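Local coordinates for epimerase family protein SDR39U1 (Homo sapiens, PDB 4B4O) that binds NADPH in a Rossmann-type fold and is a putative NADP-dependent oxidoreductase of the NAD(P)-dependent epimerase/dehydratase family, at residues A102-T107 and V153-G158; P191-G196 and Y277-P282; G213-V218 and R270-T275. The protein carries 3 engineered substitutions. All blocks are in the same frame, centred on the assembly; numbering follows the deposited sequence.

Contact 1: A102-T107 and V153-G158; sequences AWVLVT and VVVRSG. With NDP (NADPH dihydro-nicotinamide-adenine-dinucleotide phosphate), chain I.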
loop_
_atom_site.group_PDB
_atom_site.type_symbol
_atom_site.label_atom_id
_atom_site.label_comp_id
_atom_site.label_asym_id
_atom_site.label_seq_id
_atom_site.Cartn_x
_atom_site.Cartn_y
_atom_site.Cartn_z
ATOM N N ALA A 102 8.531 17.514 -3.151
ATOM C CA ALA A 102 7.677 16.552 -2.418
ATOM C C ALA A 102 8.313 15.159 -2.265
ATOM O O ALA A 102 9.133 14.731 -3.086
ATOM C CB ALA A 102 6.297 16.445 -3.043
ATOM N N TRP A 103 7.937 14.472 -1.182
ATOM C CA TRP A 103 8.479 13.135 -0.800
ATOM C C TRP A 103 7.406 12.318 -0.129
ATOM O O TRP A 103 6.919 12.674 0.937
ATOM C CB TRP A 103 9.670 13.324 0.131
ATOM C CG TRP A 103 10.204 12.142 0.933
ATOM C CD1 TRP A 103 10.537 12.140 2.272
ATOM C CD2 TRP A 103 10.596 10.802 0.467
ATOM N NE1 TRP A 103 11.059 10.936 2.658
ATOM C CE2 TRP A 103 11.125 10.095 1.638
ATOM C CE3 TRP A 103 10.551 10.137 -0.744
ATOM C CZ2 TRP A 103 11.563 8.783 1.576
ATOM C CZ3 TRP A 103 11.008 8.814 -0.795
ATOM C CH2 TRP A 103 11.488 8.152 0.343
ATOM N N VAL A 104 7.002 11.238 -0.778
ATOM C CA VAL A 104 5.825 10.492 -0.374
ATOM C C VAL A 104 6.155 9.033 -0.147
ATOM O O VAL A 104 6.762 8.404 -1.004
ATOM C CB VAL A 104 4.757 10.592 -1.455
ATOM C CG1 VAL A 104 3.484 9.893 -0.990
ATOM C CG2 VAL A 104 4.550 12.063 -1.810
ATOM N N LEU A 105 5.750 8.502 1.007
ATOM C CA LEU A 105 5.978 7.093 1.353
ATOM C C LEU A 105 4.666 6.372 1.490
ATOM O O LEU A 105 3.670 6.957 1.928
ATOM C CB LEU A 105 6.724 6.986 2.681
ATOM C CG LEU A 105 7.120 5.570 3.089
ATOM C CD1 LEU A 105 7.982 4.914 2.014
ATOM C CD2 LEU A 105 7.876 5.618 4.402
ATOM N N VAL A 106 4.650 5.112 1.066
ATOM C CA VAL A 106 3.487 4.253 1.287
ATOM C C VAL A 106 3.839 3.306 2.403
ATOM O O VAL A 106 4.850 2.607 2.338
ATOM C CB VAL A 106 3.073 3.437 0.033
ATOM C CG1 VAL A 106 2.095 2.333 0.401
ATOM C CG2 VAL A 106 2.450 4.328 -1.033
ATOM N N THR A 107 3.022 3.307 3.452
ATOM C CA THR A 107 3.121 2.274 4.488
ATOM C C THR A 107 1.731 1.634 4.626
ATOM O O THR A 107 1.018 1.501 3.616
ATOM C CB THR A 107 3.697 2.840 5.791
ATOM O OG1 THR A 107 2.762 3.745 6.391
ATOM C CG2 THR A 107 4.994 3.589 5.514
ATOM N N VAL A 153 4.766 13.444 2.860
ATOM C CA VAL A 153 3.479 12.772 2.960
ATOM C C VAL A 153 3.719 11.280 3.218
ATOM O O VAL A 153 4.630 10.682 2.662
ATOM C CB VAL A 153 2.620 12.939 1.679
ATOM C CG1 VAL A 153 1.297 12.205 1.845
ATOM C CG2 VAL A 153 2.351 14.400 1.390
ATOM N N VAL A 154 2.904 10.691 4.083
ATOM C CA VAL A 154 2.920 9.256 4.268
ATOM C C VAL A 154 1.501 8.778 4.048
ATOM O O VAL A 154 0.591 9.241 4.709
ATOM C CB VAL A 154 3.398 8.844 5.671
ATOM C CG1 VAL A 154 3.154 7.369 5.878
ATOM C CG2 VAL A 154 4.866 9.180 5.858
ATOM N N VAL A 155 1.323 7.854 3.118
ATOM C CA VAL A 155 0.023 7.249 2.862
ATOM C C VAL A 155 -0.005 5.843 3.450
ATOM O O VAL A 155 0.687 4.940 2.974
ATOM C CB VAL A 155 -0.293 7.230 1.340
ATOM C CG1 VAL A 155 -1.698 6.718 1.068
ATOM C CG2 VAL A 155 -0.133 8.632 0.742
ATOM N N ARG A 156 -0.770 5.665 4.516
ATOM C CA ARG A 156 -0.950 4.351 5.112
ATOM C C ARG A 156 -2.062 3.651 4.339
ATOM O O ARG A 156 -3.238 4.018 4.440
ATOM C CB ARG A 156 -1.332 4.468 6.582
ATOM C CG ARG A 156 -0.191 4.926 7.484
ATOM C CD ARG A 156 -0.693 5.436 8.823
ATOM N NE ARG A 156 0.397 5.927 9.665
ATOM C CZ ARG A 156 0.243 6.543 10.823
ATOM N NH1 ARG A 156 -0.969 6.762 11.314
ATOM N NH2 ARG A 156 1.303 6.923 11.501
ATOM N N SER A 157 -1.711 2.608 3.601
ATOM C CA SER A 157 -2.648 1.969 2.688
ATOM C C SER A 157 -3.347 0.756 3.285
ATOM O O SER A 157 -2.762 -0.027 4.040
ATOM C CB SER A 157 -1.906 1.529 1.428
ATOM O OG SER A 157 -2.791 0.957 0.479
ATOM N N GLY A 158 -4.602 0.579 2.898
ATOM C CA GLY A 158 -5.307 -0.679 3.120
ATOM C C GLY A 158 -4.981 -1.647 1.997
ATOM O O GLY A 158 -4.012 -1.457 1.280
HETATM P PA NDP I . 5.107 -5.159 -5.056
HETATM O O1A NDP I . 5.702 -6.408 -4.362
HETATM O O2A NDP I . 4.281 -5.306 -6.350
HETATM O O5B NDP I . 6.260 -4.100 -5.517
HETATM C C5B NDP I . 7.427 -4.041 -4.702
HETATM C C4B NDP I . 8.573 -3.565 -5.559
HETATM O O4B NDP I . 9.666 -3.304 -4.681
HETATM C C3B NDP I . 9.006 -4.628 -6.573
HETATM O O3B NDP I . 8.566 -4.343 -7.931
HETATM C C2B NDP I . 10.525 -4.612 -6.501
HETATM O O2B NDP I . 11.096 -3.785 -7.503
HETATM C C1B NDP I . 10.823 -3.950 -5.190
HETATM N N9A NDP I . 11.207 -5.024 -4.270
HETATM C C8A NDP I . 10.657 -6.260 -4.038
HETATM N N7A NDP I . 11.441 -6.935 -3.096
HETATM C C5A NDP I . 12.472 -6.115 -2.761
HETATM C C6A NDP I . 13.632 -6.145 -1.864
HETATM N N6A NDP I . 13.879 -7.203 -1.065
HETATM N N1A NDP I . 14.456 -5.077 -1.833
HETATM C C2A NDP I . 14.216 -4.002 -2.639
HETATM N N3A NDP I . 13.159 -3.884 -3.468
HETATM C C4A NDP I . 12.299 -4.875 -3.538
HETATM O O3 NDP I . 4.288 -4.470 -3.842
HETATM P PN NDP I . 3.045 -3.465 -4.054
HETATM O O1N NDP I . 3.255 -2.692 -5.346
HETATM O O2N NDP I . 1.761 -4.223 -3.899
HETATM O O5D NDP I . 3.192 -2.471 -2.749
HETATM C C5D NDP I . 4.376 -1.642 -2.744
HETATM C C4D NDP I . 4.690 -1.112 -1.360
HETATM O O4D NDP I . 3.430 -0.762 -0.798
HETATM C C3D NDP I . 5.310 -2.142 -0.395
HETATM O O3D NDP I . 6.329 -1.509 0.442
HETATM C C2D NDP I . 4.113 -2.663 0.409
HETATM O O2D NDP I . 4.323 -2.990 1.789
HETATM C C1D NDP I . 3.212 -1.458 0.431
HETATM N N1N NDP I . 1.788 -1.791 0.620
HETATM C C2N NDP I . 1.140 -2.602 -0.228
HETATM C C3N NDP I . -0.190 -2.904 -0.040
HETATM C C7N NDP I . -0.864 -3.796 -1.016
HETATM O O7N NDP I . -0.319 -3.971 -2.104
HETATM N N7N NDP I . -2.021 -4.382 -0.723
HETATM C C4N NDP I . -0.972 -2.303 1.077
HETATM C C5N NDP I . -0.177 -1.426 1.929
HETATM C C6N NDP I . 1.161 -1.206 1.660
HETATM P P2B NDP I . 12.439 -4.312 -8.318
HETATM O O1X NDP I . 13.607 -4.111 -7.375
HETATM O O2X NDP I . 12.206 -5.810 -8.678
HETATM O O3X NDP I . 12.366 -3.275 -9.466
HETATM O O HOH W 1 7.553 11.105 3.036
#
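Two neighbouring parallel strands of the Rossmann-type sheet, 102-107 and 153-157, meet here, and their C-terminal ends line the NADPH pocket. The pairing rests on five backbone bonds: Val153 N to Trp103 O, Leu105 N to Val153 O, Val155 N to Leu105 O (2.8 Å), Thr107 N to Val155 O, and Ser157 N to Thr107 O. The last is straight at its hydrogen (174°), yet the donor sits above the carbonyl plane of Thr107. On one face of the sheet Val104 and Val153 run side by side, with Val104 CG2 4.1 Å from Val153 CB, and helix 195-207 covers Val104 and Val106. On the other, Thr107 OG1 lies between the backbone N and the carbonyl carbon (chi1 69°), which sets it 3.4 Å from Arg156 CG. Glu140 bonds to Thr107 OG1 and forms a salt bridge with Arg156 NE, while Arg156 NH1 goes to Tyr112. Ser157 CB packs 3.5 Å from NDP C5N, and Val106 CG1 approaches the ribose atom NDP O4D at 3.6 Å. Thr107 O and Gly158 O, the latter in the following loop, come near C6N and C4N, so the nicotinamide lies against carbonyl oxygens and aliphatic carbon at the strand ends.

Contact 2: P191-G196 and Y277-P282; sequences PWIHIG and YQYSFP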
loop_
_atom_site.group_PDB
_atom_site.type_symbol
_atom_site.label_atom_id
_atom_site.label_comp_id
_atom_site.label_asym_id
_atom_site.label_seq_id
_atom_site.Cartn_x
_atom_site.Cartn_y
_atom_site.Cartn_z
ATOM N N PRO A 191 -10.193 -3.088 5.598
ATOM C CA PRO A 191 -9.761 -1.814 5.007
ATOM C C PRO A 191 -9.197 -2.074 3.616
ATOM O O PRO A 191 -8.280 -2.890 3.478
ATOM C CB PRO A 191 -8.651 -1.327 5.953
ATOM C CG PRO A 191 -8.122 -2.549 6.590
ATOM C CD PRO A 191 -9.261 -3.548 6.638
ATOM N N TRP A 192 -9.747 -1.403 2.615
ATOM C CA TRP A 192 -9.370 -1.665 1.247
ATOM C C TRP A 192 -9.353 -0.382 0.482
ATOM O O TRP A 192 -9.937 0.617 0.918
ATOM C CB TRP A 192 -10.372 -2.632 0.631
ATOM C CG TRP A 192 -11.737 -2.024 0.518
ATOM C CD1 TRP A 192 -12.743 -2.029 1.451
ATOM C CD2 TRP A 192 -12.256 -1.240 -0.606
ATOM N NE1 TRP A 192 -13.814 -1.337 0.997
ATOM C CE2 TRP A 192 -13.591 -0.836 -0.227
ATOM C CE3 TRP A 192 -11.748 -0.848 -1.849
ATOM C CZ2 TRP A 192 -14.382 -0.070 -1.049
ATOM C CZ3 TRP A 192 -12.548 -0.073 -2.674
ATOM C CH2 TRP A 192 -13.846 0.302 -2.280
ATOM N N ILE A 193 -8.714 -0.401 -0.682
ATOM C CA ILE A 193 -8.763 0.711 -1.630
ATOM C C ILE A 193 -8.570 0.162 -3.039
ATOM O O ILE A 193 -7.839 -0.811 -3.245
ATOM C CB ILE A 193 -7.677 1.770 -1.331
ATOM C CG1 ILE A 193 -7.902 3.038 -2.157
ATOM C CG2 ILE A 193 -6.254 1.231 -1.569
ATOM C CD1 ILE A 193 -7.050 4.205 -1.691
ATOM N N HIS A 194 -9.258 0.756 -4.006
ATOM C CA HIS A 194 -9.058 0.398 -5.392
ATOM C C HIS A 194 -7.732 0.958 -5.829
ATOM O O HIS A 194 -7.369 2.071 -5.468
ATOM C CB HIS A 194 -10.177 0.930 -6.257
ATOM C CG HIS A 194 -10.146 0.406 -7.667
ATOM N ND1 HIS A 194 -9.338 0.921 -8.614
ATOM C CD2 HIS A 194 -10.839 -0.637 -8.271
ATOM C CE1 HIS A 194 -9.528 0.262 -9.766
ATOM N NE2 HIS A 194 -10.441 -0.693 -9.554
ATOM N N ILE A 195 -6.988 0.172 -6.599
ATOM C CA ILE A 195 -5.666 0.587 -7.029
ATOM C C ILE A 195 -5.690 1.948 -7.702
ATOM O O ILE A 195 -4.763 2.717 -7.548
ATOM C CB ILE A 195 -4.989 -0.425 -7.990
ATOM C CG1 ILE A 195 -3.551 0.054 -8.281
ATOM C CG2 ILE A 195 -5.805 -0.572 -9.288
ATOM C CD1 ILE A 195 -2.474 -0.969 -8.181
ATOM N N GLY A 196 -6.737 2.246 -8.456
ATOM C CA GLY A 196 -6.852 3.548 -9.099
ATOM C C GLY A 196 -6.907 4.687 -8.107
ATOM O O GLY A 196 -6.414 5.773 -8.386
ATOM N N TYR A 277 -9.121 15.354 -2.326
ATOM C CA TYR A 277 -9.143 14.170 -3.181
ATOM C C TYR A 277 -10.536 13.560 -3.249
ATOM O O TYR A 277 -11.229 13.474 -2.248
ATOM C CB TYR A 277 -8.171 13.078 -2.729
ATOM C CG TYR A 277 -8.179 11.889 -3.688
ATOM C CD1 TYR A 277 -7.538 11.968 -4.936
ATOM C CD2 TYR A 277 -8.860 10.711 -3.376
ATOM C CE1 TYR A 277 -7.557 10.916 -5.825
ATOM C CE2 TYR A 277 -8.890 9.656 -4.270
ATOM C CZ TYR A 277 -8.243 9.770 -5.492
ATOM O OH TYR A 277 -8.287 8.728 -6.368
ATOM N N GLN A 278 -10.908 13.121 -4.454
ATOM C CA GLN A 278 -12.232 12.577 -4.716
ATOM C C GLN A 278 -12.130 11.195 -5.344
ATOM O O GLN A 278 -11.518 11.018 -6.380
ATOM C CB GLN A 278 -13.003 13.536 -5.598
ATOM C CG GLN A 278 -13.312 14.830 -4.857
ATOM C CD GLN A 278 -14.216 15.792 -5.603
ATOM O OE1 GLN A 278 -13.864 16.262 -6.678
ATOM N NE2 GLN A 278 -15.383 16.102 -5.031
ATOM N N TYR A 279 -12.728 10.216 -4.672
ATOM C CA TYR A 279 -12.556 8.802 -5.009
ATOM C C TYR A 279 -13.324 8.411 -6.260
ATOM O O TYR A 279 -14.463 8.835 -6.453
ATOM C CB TYR A 279 -13.033 7.919 -3.855
ATOM C CG TYR A 279 -12.113 7.883 -2.666
ATOM C CD1 TYR A 279 -12.132 8.890 -1.713
ATOM C CD2 TYR A 279 -11.215 6.853 -2.498
ATOM C CE1 TYR A 279 -11.302 8.865 -0.612
ATOM C CE2 TYR A 279 -10.368 6.823 -1.408
ATOM C CZ TYR A 279 -10.421 7.840 -0.466
ATOM O OH TYR A 279 -9.592 7.800 0.632
ATOM N N SER A 280 -12.676 7.624 -7.120
ATOM C CA SER A 280 -13.333 7.038 -8.297
ATOM C C SER A 280 -14.178 5.828 -7.923
ATOM O O SER A 280 -15.199 5.551 -8.550
ATOM C CB SER A 280 -12.299 6.625 -9.331
ATOM O OG SER A 280 -11.679 7.765 -9.867
ATOM N N PHE A 281 -13.740 5.098 -6.902
ATOM C CA PHE A 281 -14.399 3.855 -6.488
ATOM C C PHE A 281 -14.532 3.801 -4.955
ATOM O O PHE A 281 -13.941 2.956 -4.296
ATOM C CB PHE A 281 -13.605 2.641 -7.015
ATOM C CG PHE A 281 -13.429 2.624 -8.503
ATOM C CD1 PHE A 281 -14.467 2.228 -9.332
ATOM C CD2 PHE A 281 -12.226 2.998 -9.079
ATOM C CE1 PHE A 281 -14.313 2.230 -10.718
ATOM C CE2 PHE A 281 -12.064 2.999 -10.450
ATOM C CZ PHE A 281 -13.107 2.620 -11.270
ATOM N N PRO A 282 -15.310 4.716 -4.385
ATOM C CA PRO A 282 -15.480 4.728 -2.927
ATOM C C PRO A 282 -16.323 3.574 -2.345
ATOM O O PRO A 282 -16.173 3.246 -1.181
ATOM C CB PRO A 282 -16.223 6.057 -2.685
ATOM C CG PRO A 282 -16.988 6.276 -3.928
ATOM C CD PRO A 282 -16.085 5.785 -5.029
HETATM O O HOH W 2 -11.241 2.773 -3.780
#
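His194 and Phe281 carry this contact, their rings crossing obliquely with planes at 32° and centroids 4.3 Å apart. Phe281 CD2 stands over one face of the imidazole, displaced toward its rim, 3.6 Å from His194 ND1. The histidine reaches it with CG anti to the backbone N (chi1 -171°), and both ring nitrogens are engaged: ND1 accepts from Gly196 N at 2.9 Å, an N-cap bond at the start of helix 195-207, while NE2 is hydrogen-bonded to Glu290 of helix 284-293. Trp192 CH2, on the rim of the indole, lies 3.3 Å from Phe281 O; NE1 is bonded to Ser221. Ile193 CD1 meets the edge of the Tyr279 ring at CE2, 4.2 Å away. A water joins the backbones, accepting from His194 N and donating to Phe281 O, 2.8 Å each. Asp197, next after 191-196, takes Tyr277 OH and the amides of Ser280 and Phe281. Strand 192-194 and the start of helix 195-207, in the epimerase-family region, are thus joined to the loop before helix 284-293, in the DUF1731 region. With ND1 as acceptor, the proton of a neutral His194 would probably sit on NE2, facing Glu290, while Phe281 lies over one face.

Contact 3: G213-V218 and R270-T275; sequences GVLNGV and RRTLAT. Engineered in segment 270-275: Arg270 (natural residue Gln).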
loop_
_atom_site.group_PDB
_atom_site.type_symbol
_atom_site.label_atom_id
_atom_site.label_comp_id
_atom_site.label_asym_id
_atom_site.label_seq_id
_atom_site.Cartn_x
_atom_site.Cartn_y
_atom_site.Cartn_z
ATOM N N GLY A 213 1.817 15.294 5.637
ATOM C CA GLY A 213 1.554 14.398 6.762
ATOM C C GLY A 213 0.921 13.087 6.387
ATOM O O GLY A 213 1.086 12.584 5.283
ATOM N N VAL A 214 0.210 12.514 7.343
ATOM C CA VAL A 214 -0.320 11.166 7.205
ATOM C C VAL A 214 -1.697 11.199 6.564
ATOM O O VAL A 214 -2.553 11.977 6.974
ATOM C CB VAL A 214 -0.478 10.448 8.544
ATOM C CG1 VAL A 214 -1.199 9.137 8.300
ATOM C CG2 VAL A 214 0.871 10.225 9.189
ATOM N N LEU A 215 -1.876 10.349 5.549
ATOM C CA LEU A 215 -3.146 10.147 4.866
ATOM C C LEU A 215 -3.484 8.653 4.850
ATOM O O LEU A 215 -2.634 7.818 4.564
ATOM C CB LEU A 215 -3.052 10.635 3.411
ATOM C CG LEU A 215 -2.659 12.086 3.139
ATOM C CD1 LEU A 215 -2.476 12.307 1.652
ATOM C CD2 LEU A 215 -3.698 13.015 3.743
ATOM N N ASN A 216 -4.724 8.323 5.168
ATOM C CA ASN A 216 -5.136 6.920 5.169
ATOM C C ASN A 216 -5.569 6.552 3.781
ATOM O O ASN A 216 -6.528 7.121 3.258
ATOM C CB ASN A 216 -6.261 6.645 6.177
ATOM C CG ASN A 216 -5.764 6.551 7.608
ATOM O OD1 ASN A 216 -4.625 6.134 7.862
ATOM N ND2 ASN A 216 -6.614 6.939 8.554
ATOM N N GLY A 217 -4.828 5.641 3.169
ATOM C CA GLY A 217 -5.119 5.177 1.819
ATOM C C GLY A 217 -6.162 4.071 1.788
ATOM O O GLY A 217 -5.854 2.912 1.463
ATOM N N VAL A 218 -7.381 4.436 2.177
ATOM C CA VAL A 218 -8.519 3.515 2.242
ATOM C C VAL A 218 -9.748 4.173 1.649
ATOM O O VAL A 218 -9.872 5.409 1.686
ATOM C CB VAL A 218 -8.810 3.048 3.678
ATOM C CG1 VAL A 218 -7.596 2.298 4.190
ATOM C CG2 VAL A 218 -9.175 4.203 4.612
ATOM N N ARG A 270 -10.007 10.475 7.012
ATOM C CA ARG A 270 -10.470 11.833 7.323
ATOM C C ARG A 270 -9.589 12.869 6.640
ATOM O O ARG A 270 -10.067 13.709 5.886
ATOM C CB ARG A 270 -10.506 12.096 8.834
ATOM C CG ARG A 270 -11.237 13.374 9.154
ATOM C CD ARG A 270 -11.582 13.683 10.596
ATOM N NE ARG A 270 -11.471 12.541 11.467
ATOM C CZ ARG A 270 -12.441 11.625 11.662
ATOM N NH1 ARG A 270 -13.588 11.657 10.998
ATOM N NH2 ARG A 270 -12.234 10.638 12.521
ATOM N N ARG A 271 -8.292 12.762 6.892
ATOM C CA ARG A 271 -7.334 13.687 6.323
ATOM C C ARG A 271 -7.234 13.543 4.808
ATOM O O ARG A 271 -7.030 14.525 4.100
ATOM C CB ARG A 271 -5.977 13.563 7.037
ATOM C CG ARG A 271 -6.047 14.180 8.424
ATOM C CD ARG A 271 -4.732 14.365 9.143
ATOM N NE ARG A 271 -3.601 14.449 8.237
ATOM C CZ ARG A 271 -3.132 15.548 7.668
ATOM N NH1 ARG A 271 -3.685 16.724 7.877
ATOM N NH2 ARG A 271 -2.092 15.459 6.861
ATOM N N THR A 272 -7.397 12.323 4.312
ATOM C CA THR A 272 -7.348 12.083 2.883
ATOM C C THR A 272 -8.464 12.889 2.216
ATOM O O THR A 272 -8.234 13.571 1.226
ATOM C CB THR A 272 -7.506 10.592 2.531
ATOM O OG1 THR A 272 -6.572 9.809 3.275
ATOM C CG2 THR A 272 -7.272 10.351 1.056
ATOM N N LEU A 273 -9.675 12.786 2.745
ATOM C CA LEU A 273 -10.800 13.512 2.171
ATOM C C LEU A 273 -10.590 15.036 2.304
ATOM O O LEU A 273 -10.960 15.806 1.428
ATOM C CB LEU A 273 -12.122 13.065 2.806
ATOM C CG LEU A 273 -12.664 11.687 2.393
ATOM C CD1 LEU A 273 -13.790 11.174 3.286
ATOM C CD2 LEU A 273 -13.036 11.739 0.921
ATOM N N ALA A 274 -9.968 15.452 3.395
ATOM C CA ALA A 274 -9.713 16.868 3.661
ATOM C C ALA A 274 -8.748 17.479 2.675
ATOM O O ALA A 274 -8.707 18.684 2.553
ATOM C CB ALA A 274 -9.175 17.037 5.082
ATOM N N THR A 275 -7.970 16.660 1.969
ATOM C CA THR A 275 -7.036 17.160 0.948
ATOM C C THR A 275 -7.746 17.591 -0.322
ATOM O O THR A 275 -7.119 18.122 -1.239
ATOM C CB THR A 275 -5.974 16.109 0.506
ATOM O OG1 THR A 275 -6.608 15.066 -0.245
ATOM C CG2 THR A 275 -5.191 15.510 1.681
#
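A bend at chi3 (24°) brings the guanidinium of Arg271 back toward strand 213-217, with CG set beside the backbone N. Its NE then donates to Val214 O at 3.0 Å; the bond is fairly straight (159°), and the donor lies in the carbonyl plane while the oxygen stands near the guanidinium plane, at its edge. The next residue, Thr272, has OG1 anti to its carbonyl carbon, directed at the strand, and this hydroxyl donates to Asn216 O at 2.7 Å from above the carbonyl plane. Leu215 lies between these bonds: its CB touches Thr272 OG1 at 3.6 Å, and its CD2 meets Thr275 CG2, also at 3.6 Å, tip to tip. Thr275 is held in turn by OG1 donating to Thr272 O (2.7 Å), an oxygen that also accepts from Thr275 N. Replacing Arg271 by a leucine would probably leave Val214 O without this side-chain donor and uncover the backbone beside Gly213. Asn216 points its side chain elsewhere, to Tyr112 and Ile268, and Glu122 accepts from the backbone N of both Asn216 and Arg271. Strand 213-217 crosses helix 270-274 at 101°, so the short helix packs across an edge strand of the parallel Rossmann-type sheet, joining the C-terminal region to the nucleotide-binding fold.

Contact 1 is the core of the set: nine of its ten touching residues are buried, and it is mostly strand pairing with valine packing, its pocket end reaching the nicotinamide. Contacts 2 and 3 are partly buried and lie farther from the chain centre, where C-terminal segments meet the sheet. Strand 151-161 connects all three, pairing with 102-108, 192-194 and 213-217; probable bonds from Leu215 N to Val154 O and from Gly217 N to Arg156 O join contacts 1 and 3. Contact 2 relies on aromatic rings and a water, contact 3 on side-chain donors to strand carbonyls. Tyr279 bridges those two, its hydroxyl near Val218 O and Thr272 CG2.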